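Local coordinates for protein phosphatidylinositide phosphatase SAC2 (Homo sapiens, PDB 4XUU) that dephosphorylates mainly phosphatidylinositol 4-phosphate, probably in endocytic recycling, and is represented here by its homodimerising hSac2 domain, a pleckstrin-homology-like fold, at residues 28-33 with 49-54. Sequence-based numbering, arbitrary orientation.
Sequences GGWALI and VLLLLS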
loop_
_atom_site.group_PDB
_atom_site.type_symbol
_atom_site.label_atom_id
_atom_site.label_comp_id
_atom_site.label_asym_id
_atom_site.label_seq_id
_atom_site.Cartn_x
_atom_site.Cartn_y
_atom_site.Cartn_z
ATOM N N GLY A 28 -9.662 3.739 -17.893
ATOM C CA GLY A 28 -9.478 2.391 -17.383
ATOM C C GLY A 28 -10.775 1.630 -17.219
ATOM O O GLY A 28 -11.859 2.226 -17.196
ATOM N N GLY A 29 -10.647 0.307 -17.116
ATOM C CA GLY A 29 -11.775 -0.605 -17.006
ATOM C C GLY A 29 -11.336 -1.910 -16.371
ATOM O O GLY A 29 -10.201 -2.355 -16.573
ATOM N N TRP A 30 -12.226 -2.519 -15.589
ATOM C CA TRP A 30 -11.888 -3.735 -14.840
ATOM C C TRP A 30 -13.055 -4.712 -14.789
ATOM O O TRP A 30 -14.213 -4.309 -14.642
ATOM C CB TRP A 30 -11.453 -3.387 -13.408
ATOM C CG TRP A 30 -10.365 -2.364 -13.338
ATOM C CD1 TRP A 30 -9.025 -2.603 -13.243
ATOM C CD2 TRP A 30 -10.519 -0.937 -13.358
ATOM N NE1 TRP A 30 -8.336 -1.414 -13.205
ATOM C CE2 TRP A 30 -9.227 -0.377 -13.275
ATOM C CE3 TRP A 30 -11.626 -0.079 -13.439
ATOM C CZ2 TRP A 30 -9.008 1.001 -13.274
ATOM C CZ3 TRP A 30 -11.412 1.294 -13.440
ATOM C CH2 TRP A 30 -10.111 1.820 -13.356
ATOM N N ALA A 31 -12.744 -5.995 -14.915
ATOM C CA ALA A 31 -13.723 -7.053 -14.718
ATOM C C ALA A 31 -13.787 -7.367 -13.235
ATOM O O ALA A 31 -12.757 -7.609 -12.606
ATOM C CB ALA A 31 -13.338 -8.292 -15.506
ATOM N N LEU A 32 -14.996 -7.349 -12.678
ATOM C CA LEU A 32 -15.194 -7.609 -11.253
ATOM C C LEU A 32 -16.395 -8.519 -10.990
ATOM O O LEU A 32 -17.064 -8.978 -11.920
ATOM C CB LEU A 32 -15.327 -6.294 -10.469
ATOM C CG LEU A 32 -14.183 -5.265 -10.531
ATOM C CD1 LEU A 32 -14.641 -3.919 -10.005
ATOM C CD2 LEU A 32 -12.935 -5.736 -9.784
ATOM N N ILE A 33 -16.644 -8.787 -9.712
ATOM C CA ILE A 33 -17.749 -9.625 -9.273
ATOM C C ILE A 33 -18.520 -8.888 -8.185
ATOM O O ILE A 33 -17.920 -8.225 -7.343
ATOM C CB ILE A 33 -17.235 -10.993 -8.748
ATOM C CG1 ILE A 33 -16.575 -11.785 -9.882
ATOM C CG2 ILE A 33 -18.365 -11.816 -8.114
ATOM C CD1 ILE A 33 -15.714 -12.940 -9.407
ATOM N N VAL A 49 -19.404 -8.204 -13.145
ATOM C CA VAL A 49 -19.582 -6.753 -13.172
ATOM C C VAL A 49 -18.481 -6.094 -13.997
ATOM O O VAL A 49 -17.297 -6.426 -13.852
ATOM C CB VAL A 49 -19.582 -6.140 -11.745
ATOM C CG1 VAL A 49 -19.673 -4.626 -11.816
ATOM C CG2 VAL A 49 -20.728 -6.702 -10.905
ATOM N N LEU A 50 -18.877 -5.169 -14.870
ATOM C CA LEU A 50 -17.914 -4.366 -15.607
ATOM C C LEU A 50 -17.887 -2.941 -15.052
ATOM O O LEU A 50 -18.926 -2.290 -14.934
ATOM C CB LEU A 50 -18.221 -4.372 -17.109
ATOM C CG LEU A 50 -17.262 -3.574 -18.008
ATOM C CD1 LEU A 50 -15.885 -4.244 -18.138
ATOM C CD2 LEU A 50 -17.864 -3.330 -19.379
ATOM N N LEU A 51 -16.691 -2.475 -14.700
ATOM C CA LEU A 51 -16.500 -1.111 -14.223
ATOM C C LEU A 51 -15.608 -0.346 -15.194
ATOM O O LEU A 51 -14.468 -0.753 -15.450
ATOM C CB LEU A 51 -15.892 -1.103 -12.814
ATOM C CG LEU A 51 -15.475 0.231 -12.177
ATOM C CD1 LEU A 51 -16.678 1.133 -11.867
ATOM C CD2 LEU A 51 -14.662 -0.016 -10.913
ATOM N N LEU A 52 -16.131 0.745 -15.744
ATOM C CA LEU A 52 -15.359 1.581 -16.657
ATOM C C LEU A 52 -15.141 2.961 -16.061
ATOM O O LEU A 52 -16.000 3.497 -15.366
ATOM C CB LEU A 52 -16.056 1.712 -18.021
ATOM C CG LEU A 52 -16.493 0.446 -18.771
ATOM C CD1 LEU A 52 -17.339 0.809 -19.992
ATOM C CD2 LEU A 52 -15.310 -0.439 -19.172
ATOM N N LEU A 53 -13.988 3.543 -16.347
ATOM C CA LEU A 53 -13.695 4.873 -15.857
ATOM C C LEU A 53 -13.348 5.815 -17.008
ATOM O O LEU A 53 -12.402 5.580 -17.762
ATOM C CB LEU A 53 -12.574 4.830 -14.803
ATOM C CG LEU A 53 -12.061 6.160 -14.244
ATOM C CD1 LEU A 53 -13.172 6.928 -13.492
ATOM C CD2 LEU A 53 -10.823 5.950 -13.362
ATOM N N SER A 54 -14.131 6.878 -17.140
ATOM C CA SER A 54 -13.772 7.971 -18.038
ATOM C C SER A 54 -13.240 9.145 -17.223
ATOM O O SER A 54 -13.142 9.069 -15.997
ATOM C CB SER A 54 -14.963 8.404 -18.904
ATOM O OG SER A 54 -15.762 9.354 -18.232
#
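W30 and L51 form the middle hydrogen-bonded pair of an antiparallel ladder between 28-33 and 49-54, flanked by the pairs G28–L53 and L32–V49. W30 N bonds to L51 O at 2.9 Å and L51 N to W30 O. At the G28 end the return bond, G28 N to L53 O, is weak at 3.3 Å. Packing is closest on the face carrying W30, L32, V49, L51 and L53. With CG beside the backbone N (chi1 -53°), the indole leans back over G28, whose carbonyl carbon lies against one ring face. Its CZ3 edge meets L53 CB at 4.0 Å, and CE3 touches L51 CD2. That same methyl meets L32 CD1 at 4.0 Å. The indole also meets W30 of the second subunit, planes at about 75°. Cutting it back to an alanine is likely to open a gap beside L51 and L53 and leave that tryptophan without its ring partner. The other face is looser across the strands: A31 is partly exposed, and L52 CD2 comes only to 4.1 Å from G29 CA. Helix 129-145 covers the tryptophan face; the pair lies between strands 57-63 and 110-119, and G28–W30 pair antiparallel with a strand of the second subunit.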